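Local coordinates for protein taurocyamine kinase (PDB 4WOD) that reversibly transfers phosphate from ATP to taurocyamine, giving N-phosphotaurocyamine and ADP, with magnesium as cofactor, at residues 371-376 and 413-418; 423-427 and 629-633; 426-430 and 495-499; 443-448 and 632-636; 484-490 and 586-592. The protein carries 4 engineered substitutions. All coordinates share one frame; numbering follows the deposited sequence.

Contact 1: 371-376 and 413-418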
# COMPACT_ATOMS: atom_id res chain seq x y z
N TYR A 371 -12.51 14.55 10.67
CA TYR A 371 -12.41 13.86 9.38
C TYR A 371 -12.31 12.36 9.59
O TYR A 371 -13.00 11.57 8.93
CB TYR A 371 -11.20 14.36 8.58
CG TYR A 371 -10.97 13.63 7.26
CD1 TYR A 371 -11.67 14.00 6.11
CD2 TYR A 371 -10.05 12.59 7.15
CE1 TYR A 371 -11.47 13.35 4.90
CE2 TYR A 371 -9.84 11.93 5.95
CZ TYR A 371 -10.56 12.31 4.82
OH TYR A 371 -10.36 11.67 3.60
N LEU A 372 -11.44 11.96 10.50
CA LEU A 372 -11.27 10.54 10.81
C LEU A 372 -12.52 9.96 11.45
O LEU A 372 -12.83 8.79 11.25
CB LEU A 372 -10.06 10.32 11.74
CG LEU A 372 -8.72 10.61 11.05
CD1 LEU A 372 -7.54 10.48 12.05
CD2 LEU A 372 -8.52 9.72 9.84
N ALA A 373 -13.23 10.77 12.24
CA ALA A 373 -14.46 10.29 12.87
C ALA A 373 -15.52 9.95 11.81
O ALA A 373 -16.33 9.05 12.00
CB ALA A 373 -14.99 11.33 13.84
N LYS A 374 -15.50 10.67 10.69
CA LYS A 374 -16.43 10.37 9.59
C LYS A 374 -16.05 9.03 8.96
O LYS A 374 -16.92 8.19 8.74
CB LYS A 374 -16.44 11.49 8.55
CG LYS A 374 -16.92 12.83 9.10
CD LYS A 374 -17.37 13.77 7.99
CE LYS A 374 -16.46 15.01 7.88
NZ LYS A 374 -17.04 16.22 8.53
N LEU A 375 -14.77 8.81 8.69
CA LEU A 375 -14.37 7.51 8.12
C LEU A 375 -14.73 6.35 9.07
O LEU A 375 -15.11 5.25 8.62
CB LEU A 375 -12.87 7.48 7.80
CG LEU A 375 -12.37 8.43 6.70
CD1 LEU A 375 -10.86 8.38 6.56
CD2 LEU A 375 -13.03 8.09 5.37
N LEU A 376 -14.64 6.60 10.37
CA LEU A 376 -14.91 5.58 11.38
C LEU A 376 -16.39 5.19 11.45
O LEU A 376 -16.73 4.15 12.01
CB LEU A 376 -14.42 6.08 12.74
CG LEU A 376 -14.36 5.10 13.92
CD1 LEU A 376 -13.45 3.90 13.63
CD2 LEU A 376 -13.93 5.85 15.20
N ILE A 413 -7.26 6.90 16.80
CA ILE A 413 -8.39 6.25 16.12
C ILE A 413 -8.12 5.99 14.62
O ILE A 413 -8.91 5.31 13.96
CB ILE A 413 -9.70 7.07 16.24
CG1 ILE A 413 -9.61 8.36 15.42
CG2 ILE A 413 -10.06 7.33 17.72
CD1 ILE A 413 -10.96 8.95 15.07
N ARG A 414 -7.00 6.49 14.10
CA ARG A 414 -6.70 6.41 12.67
C ARG A 414 -6.74 4.97 12.14
O ARG A 414 -7.30 4.72 11.05
CB ARG A 414 -5.34 7.04 12.35
CG ARG A 414 -5.16 7.31 10.87
CD ARG A 414 -3.80 7.94 10.53
NE ARG A 414 -3.79 8.42 9.14
CZ ARG A 414 -3.51 7.66 8.08
NH1 ARG A 414 -3.19 6.37 8.24
NH2 ARG A 414 -3.55 8.17 6.86
N ASN A 415 -6.16 4.03 12.88
CA ASN A 415 -6.16 2.65 12.38
C ASN A 415 -7.60 2.14 12.19
O ASN A 415 -7.90 1.44 11.21
CB ASN A 415 -5.39 1.69 13.31
CG ASN A 415 -6.03 1.55 14.68
OD1 ASN A 415 -6.17 2.52 15.40
ND2 ASN A 415 -6.48 0.35 15.00
N GLY A 416 -8.50 2.54 13.08
CA GLY A 416 -9.90 2.15 12.97
C GLY A 416 -10.63 2.90 11.88
O GLY A 416 -11.44 2.34 11.14
N ALA A 417 -10.35 4.19 11.77
CA ALA A 417 -10.94 5.01 10.71
C ALA A 417 -10.71 4.39 9.33
O ALA A 417 -11.63 4.32 8.50
CB ALA A 417 -10.38 6.40 10.77
N TYR A 418 -9.49 3.91 9.07
CA TYR A 418 -9.16 3.34 7.77
C TYR A 418 -9.28 1.82 7.68
O TYR A 418 -9.18 1.26 6.58
CB TYR A 418 -7.75 3.74 7.37
CG TYR A 418 -7.62 5.16 6.89
CD1 TYR A 418 -8.10 5.53 5.64
CD2 TYR A 418 -6.99 6.13 7.68
CE1 TYR A 418 -7.98 6.83 5.18
CE2 TYR A 418 -6.88 7.43 7.23
CZ TYR A 418 -7.37 7.78 5.98
OH TYR A 418 -7.22 9.07 5.51
O HOH W 1 -8.83 9.71 3.39
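Y371 meets Y418 at right angles: the Y418 hydroxyl lies in the plane of the Y371 ring, at its edge, 3.9 Å from Y371 CE2. CG of Y371 is anti to the backbone N (chi1 176°), which sends the ring toward a water held 2.5 Å from Y371 OH. The same water donates to Y418 OH at 2.7 Å, and Y418 OH also bonds E367, so the two phenols are linked through solvent and not directly. L372 is the central knob, seated among I413, R414, A417 and Y418. Its CB touches I413 CD1 at 3.7 Å, CD1 lies against the aliphatic start of R414, and CD2 reaches A417 CB and the Y418 ring. R414 carries its charge past this packing to E367 and N292. One turn on, L375 lays CD1 over one face of the Y418 ring, 3.9 Å from the centroid and displaced toward the rim, a CH-pi contact, while its CB packs on A417. L376 puts its CD1 3.5 Å from G416 C. The absence of a side chain at G416 and the single methyl of A417 fit the close backbones, whose CA atoms at L376 and A417 are 4.1 Å apart. The axes of helical segments 371-376 and 413-418 approach to 7.9 Å, at 44°. No direct hydrogen bond spans them, so the joint is apolar with one water bridge at its edge, a helix pair with one knob-into-hole, L372, within the small helical N-terminal domain of a phosphagen kinase.

Contact 2: 423-427 and 629-633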
# COMPACT_ATOMS: atom_id res chain seq x y z
N ILE A 423 -11.04 -3.10 16.03
CA ILE A 423 -11.92 -2.75 17.14
C ILE A 423 -11.26 -1.94 18.27
O ILE A 423 -11.96 -1.38 19.10
CB ILE A 423 -12.56 -4.04 17.76
CG1 ILE A 423 -11.50 -4.89 18.48
CG2 ILE A 423 -13.27 -4.86 16.70
CD1 ILE A 423 -12.07 -6.08 19.21
N CYS A 424 -9.93 -1.86 18.31
CA CYS A 424 -9.27 -1.06 19.36
C CYS A 424 -8.35 0.02 18.77
O CYS A 424 -7.81 -0.14 17.68
CB CYS A 424 -8.47 -1.97 20.31
SG CYS A 424 -9.50 -2.83 21.53
N PRO A 425 -8.17 1.13 19.49
CA PRO A 425 -7.26 2.16 18.99
C PRO A 425 -5.80 1.81 19.29
O PRO A 425 -5.53 0.82 19.99
CB PRO A 425 -7.68 3.41 19.78
CG PRO A 425 -8.16 2.85 21.08
CD PRO A 425 -8.84 1.54 20.74
N ARG A 426 -4.89 2.62 18.76
CA ARG A 426 -3.46 2.50 19.02
C ARG A 426 -2.90 3.84 19.51
O ARG A 426 -2.84 4.79 18.76
CB ARG A 426 -2.71 2.06 17.76
CG ARG A 426 -3.23 0.77 17.11
CD ARG A 426 -3.06 -0.43 18.00
NE ARG A 426 -3.16 -1.68 17.24
CZ ARG A 426 -4.30 -2.33 16.98
NH1 ARG A 426 -5.45 -1.86 17.43
NH2 ARG A 426 -4.27 -3.45 16.27
N THR A 427 -2.46 3.89 20.77
CA THR A 427 -2.05 5.14 21.39
C THR A 427 -0.66 5.63 20.91
O THR A 427 0.09 4.87 20.29
CB THR A 427 -2.06 5.00 22.92
OG1 THR A 427 -1.12 3.98 23.30
CG2 THR A 427 -3.47 4.58 23.40
N THR A 629 1.02 -0.18 27.25
CA THR A 629 1.31 -0.68 25.92
C THR A 629 0.59 0.21 24.90
O THR A 629 -0.34 0.96 25.24
CB THR A 629 0.87 -2.16 25.72
OG1 THR A 629 -0.55 -2.29 25.91
CG2 THR A 629 1.57 -3.08 26.72
N CYS A 630 1.03 0.12 23.65
CA CYS A 630 0.41 0.87 22.57
C CYS A 630 -1.09 0.60 22.44
O CYS A 630 -1.89 1.53 22.44
CB CYS A 630 1.14 0.56 21.27
SG CYS A 630 0.47 1.35 19.83
N CYS A 631 -1.48 -0.67 22.30
CA CYS A 631 -2.89 -1.01 22.26
C CYS A 631 -3.44 -1.19 23.67
O CYS A 631 -2.83 -1.86 24.51
CB CYS A 631 -3.12 -2.29 21.42
SG CYS A 631 -4.85 -2.62 21.03
N PRO A 632 -4.60 -0.58 23.96
CA PRO A 632 -5.23 -0.71 25.28
C PRO A 632 -5.66 -2.15 25.57
O PRO A 632 -5.92 -2.48 26.71
CB PRO A 632 -6.44 0.22 25.19
CG PRO A 632 -6.15 1.15 24.07
CD PRO A 632 -5.32 0.37 23.09
N SER A 633 -5.73 -2.99 24.55
CA SER A 633 -6.11 -4.38 24.75
C SER A 633 -5.04 -5.15 25.52
O SER A 633 -5.32 -6.21 26.10
CB SER A 633 -6.36 -5.06 23.40
OG SER A 633 -5.14 -5.23 22.70
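Neither segment is regular, yet the backbones come close, with CA atoms 4.8 Å apart at R426 and C631, and T427 N donates to C630 O at 2.9 Å in a nearly straight bond (167°). T427 OG1 donates to the same C630 O at 2.7 Å. The two donors use different directions: the hydroxyl lies in the carbonyl plane on a lone pair, whereas the amide sits above that plane. Placing OG1 between the backbone N and the carbonyl carbon (chi1 61°) lets one residue supply both. C631, predicted to be in the active site, has its SG 3.7 Å from C424 CB, while R426 brings its guanidinium over the sulfur, which faces one side of that group with NH1 3.7 Å from C631 SG. S633 N adds a weak bond to C631 SG from within its own loop. Beside this, P425 and P632 pack through their CG atoms at 4.0 Å. P425 O is buried here with no polar partner in the model. Both helix 437-448 and helix 432-435 pack against the joined loops: L443 touches P425, I444 touches P632, Y447 packs on C424 and S633, and Y433 touches T427 and P632; D586, just before strand 588-595, bonds C630 N.

Contact 3: 426-430 and 495-499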
# COMPACT_ATOMS: atom_id res chain seq x y z
N ARG A 426 -4.89 2.62 18.76
CA ARG A 426 -3.46 2.50 19.02
C ARG A 426 -2.90 3.84 19.51
O ARG A 426 -2.84 4.79 18.76
CB ARG A 426 -2.71 2.06 17.76
CG ARG A 426 -3.23 0.77 17.11
CD ARG A 426 -3.06 -0.43 18.00
NE ARG A 426 -3.16 -1.68 17.24
CZ ARG A 426 -4.30 -2.33 16.98
NH1 ARG A 426 -5.45 -1.86 17.43
NH2 ARG A 426 -4.27 -3.45 16.27
N THR A 427 -2.46 3.89 20.77
CA THR A 427 -2.05 5.14 21.39
C THR A 427 -0.66 5.63 20.91
O THR A 427 0.09 4.87 20.29
CB THR A 427 -2.06 5.00 22.92
OG1 THR A 427 -1.12 3.98 23.30
CG2 THR A 427 -3.47 4.58 23.40
N GLY A 428 -0.34 6.90 21.19
CA GLY A 428 0.90 7.50 20.69
C GLY A 428 2.03 7.56 21.71
O GLY A 428 3.20 7.67 21.35
N GLU A 429 1.69 7.49 22.99
CA GLU A 429 2.67 7.47 24.09
C GLU A 429 1.92 7.21 25.39
O GLU A 429 0.70 7.33 25.44
CB GLU A 429 3.44 8.80 24.16
CG GLU A 429 2.61 10.00 24.60
CD GLU A 429 3.49 11.18 24.93
OE1 GLU A 429 4.52 10.97 25.62
OE2 GLU A 429 3.20 12.31 24.48
N ALA A 430 2.66 6.89 26.45
CA ALA A 430 2.07 6.54 27.73
C ALA A 430 1.14 7.62 28.24
O ALA A 430 0.12 7.31 28.86
CB ALA A 430 3.16 6.26 28.77
N LEU A 495 8.07 8.10 22.70
CA LEU A 495 6.86 7.96 21.93
C LEU A 495 6.75 6.51 21.44
O LEU A 495 7.76 5.83 21.26
CB LEU A 495 6.87 8.91 20.73
CG LEU A 495 6.83 10.39 21.09
CD1 LEU A 495 6.79 11.23 19.81
CD2 LEU A 495 5.61 10.65 21.97
N PHE A 496 5.53 6.04 21.25
CA PHE A 496 5.30 4.64 20.81
C PHE A 496 5.60 4.44 19.32
O PHE A 496 5.74 5.42 18.58
CB PHE A 496 3.86 4.24 21.14
CG PHE A 496 3.60 4.10 22.60
CD1 PHE A 496 4.66 4.12 23.52
CD2 PHE A 496 2.30 3.95 23.08
CE1 PHE A 496 4.42 3.98 24.88
CE2 PHE A 496 2.06 3.82 24.42
CZ PHE A 496 3.12 3.83 25.33
N PRO A 497 5.72 3.16 18.85
CA PRO A 497 6.15 2.96 17.46
C PRO A 497 5.16 3.49 16.43
O PRO A 497 5.46 3.46 15.26
CB PRO A 497 6.28 1.42 17.33
CG PRO A 497 6.53 0.95 18.76
CD PRO A 497 5.70 1.90 19.62
N THR A 498 4.00 3.95 16.88
CA THR A 498 2.99 4.50 15.98
C THR A 498 3.46 5.84 15.40
O THR A 498 3.50 6.02 14.18
CB THR A 498 1.64 4.68 16.70
OG1 THR A 498 1.87 5.28 17.98
CG2 THR A 498 0.90 3.34 16.88
N ILE A 499 3.84 6.77 16.28
CA ILE A 499 4.06 8.15 15.87
C ILE A 499 5.49 8.62 16.07
O ILE A 499 5.85 9.70 15.58
CB ILE A 499 3.08 9.11 16.64
CG1 ILE A 499 3.43 9.23 18.13
CG2 ILE A 499 1.67 8.62 16.47
CD1 ILE A 499 2.63 10.32 18.86
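This contact belongs to the interface between the helical N-terminal domain and the catalytic domain, where the loop before helix 432-435 meets the loop leading into helix 502-517. F496 is the main side chain. E429 CA stands over one face of its ring, 3.6 Å from the centroid and only 7° off the normal, a CH-pi contact. Along the ring edge, in plane, comes T427 OG1, 3.4 Å from F496 CE2, its hydroxyl hydrogen-bonded to C630 O, and A430 adds its CB near CZ. Two hydrogen bonds join the segments: F496 N to G428 O at 2.8 Å (169°), with the donor well above the carbonyl plane, and T498 OG1 to T427 O at 2.9 Å. T498 can reach because OG1 sits between its own N and carbonyl carbon (chi1 45°). G428 is closely covered, with I499 CG1 3.6 Å from G428 O and I499 CD1 3.8 Å from G428 CA. L495 CD2 packs along the E429 chain, 3.6 Å from E429 CB, while the E429 carboxylate bonds T403 and H405. F496 also meets H587 edge-to-face, carrying the contact toward the sheet. One backbone and one hydroxyl hydrogen bond, with an aromatic ring against E429 CA, make this a loop-to-loop seam between the two domains of a phosphagen kinase.

Contact 4: 443-448 and 632-636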
# COMPACT_ATOMS: atom_id res chain seq x y z
N LEU A 443 -13.40 2.81 27.67
CA LEU A 443 -13.05 1.82 26.65
C LEU A 443 -12.30 0.62 27.22
O LEU A 443 -12.55 -0.53 26.84
CB LEU A 443 -12.20 2.49 25.56
CG LEU A 443 -11.87 1.70 24.28
CD1 LEU A 443 -11.72 2.65 23.08
CD2 LEU A 443 -10.60 0.84 24.45
N ILE A 444 -11.35 0.91 28.10
CA ILE A 444 -10.52 -0.11 28.75
C ILE A 444 -11.39 -0.96 29.67
O ILE A 444 -11.33 -2.19 29.63
CB ILE A 444 -9.37 0.57 29.55
CG1 ILE A 444 -8.29 1.08 28.59
CG2 ILE A 444 -8.77 -0.36 30.60
CD1 ILE A 444 -7.34 2.10 29.23
N CYS A 445 -12.19 -0.29 30.48
CA CYS A 445 -13.15 -0.93 31.37
C CYS A 445 -14.08 -1.89 30.62
O CYS A 445 -14.30 -3.01 31.07
CB CYS A 445 -13.96 0.13 32.10
SG CYS A 445 -13.04 0.92 33.44
N ASP A 446 -14.61 -1.42 29.50
CA ASP A 446 -15.46 -2.22 28.61
C ASP A 446 -14.71 -3.43 28.05
O ASP A 446 -15.15 -4.57 28.22
CB ASP A 446 -15.99 -1.36 27.47
CG ASP A 446 -17.20 -1.96 26.76
OD1 ASP A 446 -17.39 -3.20 26.80
OD2 ASP A 446 -17.97 -1.18 26.14
N TYR A 447 -13.58 -3.19 27.39
CA TYR A 447 -12.82 -4.28 26.76
C TYR A 447 -12.41 -5.36 27.77
O TYR A 447 -12.61 -6.55 27.52
CB TYR A 447 -11.56 -3.71 26.07
CG TYR A 447 -10.78 -4.72 25.25
CD1 TYR A 447 -10.95 -4.81 23.87
CD2 TYR A 447 -9.87 -5.59 25.84
CE1 TYR A 447 -10.25 -5.74 23.10
CE2 TYR A 447 -9.16 -6.52 25.08
CZ TYR A 447 -9.35 -6.58 23.72
OH TYR A 447 -8.65 -7.49 22.96
N HIS A 448 -11.84 -4.96 28.90
CA HIS A 448 -11.34 -5.92 29.88
C HIS A 448 -12.37 -6.37 30.93
O HIS A 448 -12.04 -7.15 31.83
CB HIS A 448 -10.11 -5.33 30.58
CG HIS A 448 -9.00 -5.04 29.63
ND1 HIS A 448 -8.12 -6.01 29.20
CD2 HIS A 448 -8.65 -3.90 28.98
CE1 HIS A 448 -7.27 -5.47 28.33
NE2 HIS A 448 -7.56 -4.19 28.20
N PRO A 632 -4.60 -0.58 23.96
CA PRO A 632 -5.23 -0.71 25.28
C PRO A 632 -5.66 -2.15 25.57
O PRO A 632 -5.92 -2.48 26.71
CB PRO A 632 -6.44 0.22 25.19
CG PRO A 632 -6.15 1.15 24.07
CD PRO A 632 -5.32 0.37 23.09
N SER A 633 -5.73 -2.99 24.55
CA SER A 633 -6.11 -4.38 24.75
C SER A 633 -5.04 -5.15 25.52
O SER A 633 -5.32 -6.21 26.10
CB SER A 633 -6.36 -5.06 23.40
OG SER A 633 -5.14 -5.23 22.70
N ASN A 634 -3.81 -4.63 25.51
CA ASN A 634 -2.69 -5.37 26.08
C ASN A 634 -2.03 -4.78 27.33
O ASN A 634 -0.84 -5.02 27.58
CB ASN A 634 -1.63 -5.59 25.02
CG ASN A 634 -1.50 -7.05 24.67
OD1 ASN A 634 -0.92 -7.83 25.42
ND2 ASN A 634 -2.07 -7.45 23.53
N LEU A 635 -2.80 -4.03 28.10
CA LEU A 635 -2.41 -3.53 29.42
C LEU A 635 -2.40 -4.53 30.58
O LEU A 635 -2.72 -5.71 30.41
CB LEU A 635 -3.35 -2.39 29.81
CG LEU A 635 -3.52 -1.25 28.82
CD1 LEU A 635 -4.75 -0.41 29.23
CD2 LEU A 635 -2.26 -0.39 28.77
N GLY A 636 -2.06 -4.04 31.77
CA GLY A 636 -2.04 -4.86 32.97
C GLY A 636 -0.77 -5.70 33.02
O GLY A 636 0.31 -5.18 33.27
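With CG of H448 anti to the carbonyl carbon (chi1 -61°) and CG of Y447 anti to the backbone N (chi1 -173°), both rings leave helix 437-448 toward the loop of P632 and S633. H448 NE2 donates to P632 O at 2.8 Å in an almost straight bond (170°), and the oxygen lies close to the imidazole plane. S633 O stands at the same ring's edge, 3.1 Å from H448 CE1. Two successive carbonyls therefore face the imidazole rim, and Y447 CD2 lies over the centre of one of its faces, which would limit tilting of the ring. Y447 in turn takes S633 against a face of its own ring, with S633 CB 3.4 Å from Y447 CZ and S633 CA above the face. Farther back along the helix the contact is apolar. I444 crosses L635 at about a right angle, CD1 to CD1 at 3.6 Å, and its CG1 packs on P632 CB at 4.0 Å; L443 CD2 is a looser neighbour of that same proline carbon. Y433 of helix 432-435 packs on I444, P632 and L635 together, while N634 bonds R486 of strand 480-489, so the loop is held between N-terminal helices and the catalytic sheet.

Contact 5: 484-490 and 586-592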
# COMPACT_ATOMS: atom_id res chain seq x y z
N ARG A 484 4.44 -21.28 24.90
CA ARG A 484 4.93 -19.95 24.64
C ARG A 484 4.30 -19.02 25.69
O ARG A 484 3.12 -19.17 26.02
CB ARG A 484 4.55 -19.53 23.21
CG ARG A 484 5.07 -18.16 22.68
CD ARG A 484 4.37 -17.86 21.33
NE ARG A 484 4.81 -16.65 20.62
CZ ARG A 484 4.20 -15.47 20.68
NH1 ARG A 484 3.14 -15.31 21.45
NH2 ARG A 484 4.66 -14.43 19.98
N VAL A 485 5.10 -18.12 26.24
CA VAL A 485 4.54 -16.99 27.00
C VAL A 485 5.24 -15.74 26.52
O VAL A 485 6.44 -15.72 26.37
CB VAL A 485 4.70 -17.12 28.54
CG1 VAL A 485 3.90 -16.00 29.25
CG2 VAL A 485 4.24 -18.47 29.02
N ARG A 486 4.48 -14.68 26.28
CA ARG A 486 5.10 -13.42 25.93
C ARG A 486 4.52 -12.26 26.73
O ARG A 486 3.42 -12.38 27.31
CB ARG A 486 4.96 -13.13 24.43
CG ARG A 486 3.55 -12.90 23.93
CD ARG A 486 3.08 -11.43 24.05
NE ARG A 486 1.78 -11.22 23.40
CZ ARG A 486 0.84 -10.39 23.82
NH1 ARG A 486 1.00 -9.67 24.92
NH2 ARG A 486 -0.29 -10.28 23.13
N VAL A 487 5.24 -11.15 26.75
CA VAL A 487 4.70 -9.88 27.26
C VAL A 487 5.04 -8.73 26.34
O VAL A 487 6.04 -8.78 25.61
CB VAL A 487 5.21 -9.54 28.68
CG1 VAL A 487 4.69 -10.55 29.73
CG2 VAL A 487 6.73 -9.45 28.69
N GLY A 488 4.21 -7.68 26.37
CA GLY A 488 4.58 -6.41 25.78
C GLY A 488 5.24 -5.50 26.81
O GLY A 488 4.92 -5.60 27.99
N ARG A 489 6.17 -4.63 26.37
CA ARG A 489 6.73 -3.58 27.24
C ARG A 489 6.98 -2.30 26.46
O ARG A 489 7.33 -2.33 25.27
CB ARG A 489 8.04 -4.03 27.92
CG ARG A 489 7.92 -5.13 28.99
CD ARG A 489 7.24 -4.62 30.30
NE ARG A 489 7.15 -5.63 31.37
CZ ARG A 489 6.17 -6.52 31.52
NH1 ARG A 489 5.15 -6.56 30.67
NH2 ARG A 489 6.21 -7.39 32.52
N SER A 490 6.75 -1.18 27.13
CA SER A 490 7.08 0.14 26.64
C SER A 490 8.21 0.67 27.50
O SER A 490 8.28 0.37 28.69
CB SER A 490 5.87 1.08 26.72
OG SER A 490 4.77 0.59 25.97
N ASP A 586 4.69 -2.57 19.88
CA ASP A 586 5.17 -2.07 21.15
C ASP A 586 6.67 -1.96 21.04
O ASP A 586 7.28 -2.61 20.16
CB ASP A 586 4.79 -3.02 22.31
CG ASP A 586 3.32 -2.90 22.69
OD1 ASP A 586 2.84 -1.76 22.86
OD2 ASP A 586 2.66 -3.95 22.85
N HIS A 587 7.28 -1.17 21.94
CA HIS A 587 8.73 -1.02 21.94
C HIS A 587 9.39 -2.39 21.98
O HIS A 587 10.40 -2.61 21.33
CB HIS A 587 9.20 -0.17 23.11
CG HIS A 587 8.81 1.27 23.01
ND1 HIS A 587 8.66 2.09 24.11
CD2 HIS A 587 8.48 2.02 21.93
CE1 HIS A 587 8.27 3.29 23.72
NE2 HIS A 587 8.17 3.28 22.40
N MET A 588 8.80 -3.29 22.75
CA MET A 588 9.27 -4.69 22.80
C MET A 588 8.14 -5.69 22.94
O MET A 588 7.15 -5.45 23.63
CB MET A 588 10.24 -4.90 23.96
CG MET A 588 11.58 -4.25 23.83
SD MET A 588 12.52 -4.62 25.36
CE MET A 588 11.68 -3.60 26.55
N ARG A 589 8.31 -6.84 22.28
CA ARG A 589 7.53 -8.02 22.60
C ARG A 589 8.59 -9.01 23.06
O ARG A 589 9.51 -9.30 22.31
CB ARG A 589 6.71 -8.53 21.39
CG ARG A 589 5.85 -9.76 21.70
CD ARG A 589 4.81 -10.14 20.60
NE ARG A 589 5.14 -9.64 19.26
CZ ARG A 589 5.45 -10.42 18.22
NH1 ARG A 589 5.49 -11.74 18.35
NH2 ARG A 589 5.73 -9.88 17.04
N ILE A 590 8.51 -9.43 24.33
CA ILE A 590 9.49 -10.36 24.89
C ILE A 590 8.86 -11.74 25.00
O ILE A 590 7.82 -11.90 25.62
CB ILE A 590 9.99 -9.89 26.28
CG1 ILE A 590 10.51 -8.45 26.21
CG2 ILE A 590 11.07 -10.85 26.84
CD1 ILE A 590 10.75 -7.83 27.59
N ILE A 591 9.52 -12.74 24.41
CA ILE A 591 8.88 -14.04 24.15
C ILE A 591 9.71 -15.20 24.66
O ILE A 591 10.90 -15.25 24.42
CB ILE A 591 8.67 -14.25 22.62
CG1 ILE A 591 7.82 -13.12 22.02
CG2 ILE A 591 8.04 -15.60 22.31
CD1 ILE A 591 8.24 -12.78 20.59
N SER A 592 9.07 -16.14 25.35
CA SER A 592 9.74 -17.39 25.70
C SER A 592 8.93 -18.52 25.10
O SER A 592 7.71 -18.49 25.15
CB SER A 592 9.88 -17.55 27.21
OG SER A 592 10.58 -18.75 27.53
O HOH W 2 5.32 0.58 23.24
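R484 runs its extended chain across I591, with R484 NE 3.8 Å from I591 CG2, and brings its guanidinium to the edge of that of R589, NH2 to NH1 at 3.3 Å. Strands 480-489 and 588-595 are antiparallel neighbours in the eight-stranded catalytic sheet; the axes of 484-489 and 588-592 approach to 4.7 Å, at 163°. Pairs V485-S592, V487-I590 and R489-M588 are hydrogen-bonded, each through two backbone bonds, while R486-I591 and G488-R589 are non-hydrogen-bonded. R486, R589 and I591 share one face, on which R486 CD lies 4.0 Å from R589 CG. R484, R486 and R589 are predicted to bind ATP, consistent with a pocket for its phosphates; R486 also bonds N634, and R589 forms a salt bridge with E584. The other face carries V485, V487, M588 and I590 beside R489 and S592: V487 CG2 packs 4.1 Å from I590 CB, and helix 599-614 covers V485, V487 and I590. R489, bent at chi2 (-71°), folds back over V487, and its NH1 donates to its neighbour's carbonyl, G488 O, at 2.9 Å. Beyond the last pair, S490 OG, also bonded to I628, receives a hydrogen bond from a water at 2.8 Å, and that water accepts from H587 N at 2.9 Å.

All five contacts lie in the second repeat. Contact 1 is internal to the helical N-terminal domain and contact 5 to the catalytic sheet, their centres about 28 Å apart with no touch. Contacts 2, 3 and 4 bridge the two domains between them. Contacts 2 and 3 start from the same loop, sharing R426 and T427, and contacts 2 and 4 end on the same loop, sharing P632 and S633; the centres of contacts 3 and 4 lie about 9 and 8 Å from that of contact 2. Contact 1 closes first along the chain, and the sheet pairing of contact 5 falls wholly between the two segments of contact 2. The predicted active-site cysteine thus sits on a loop held by both domains.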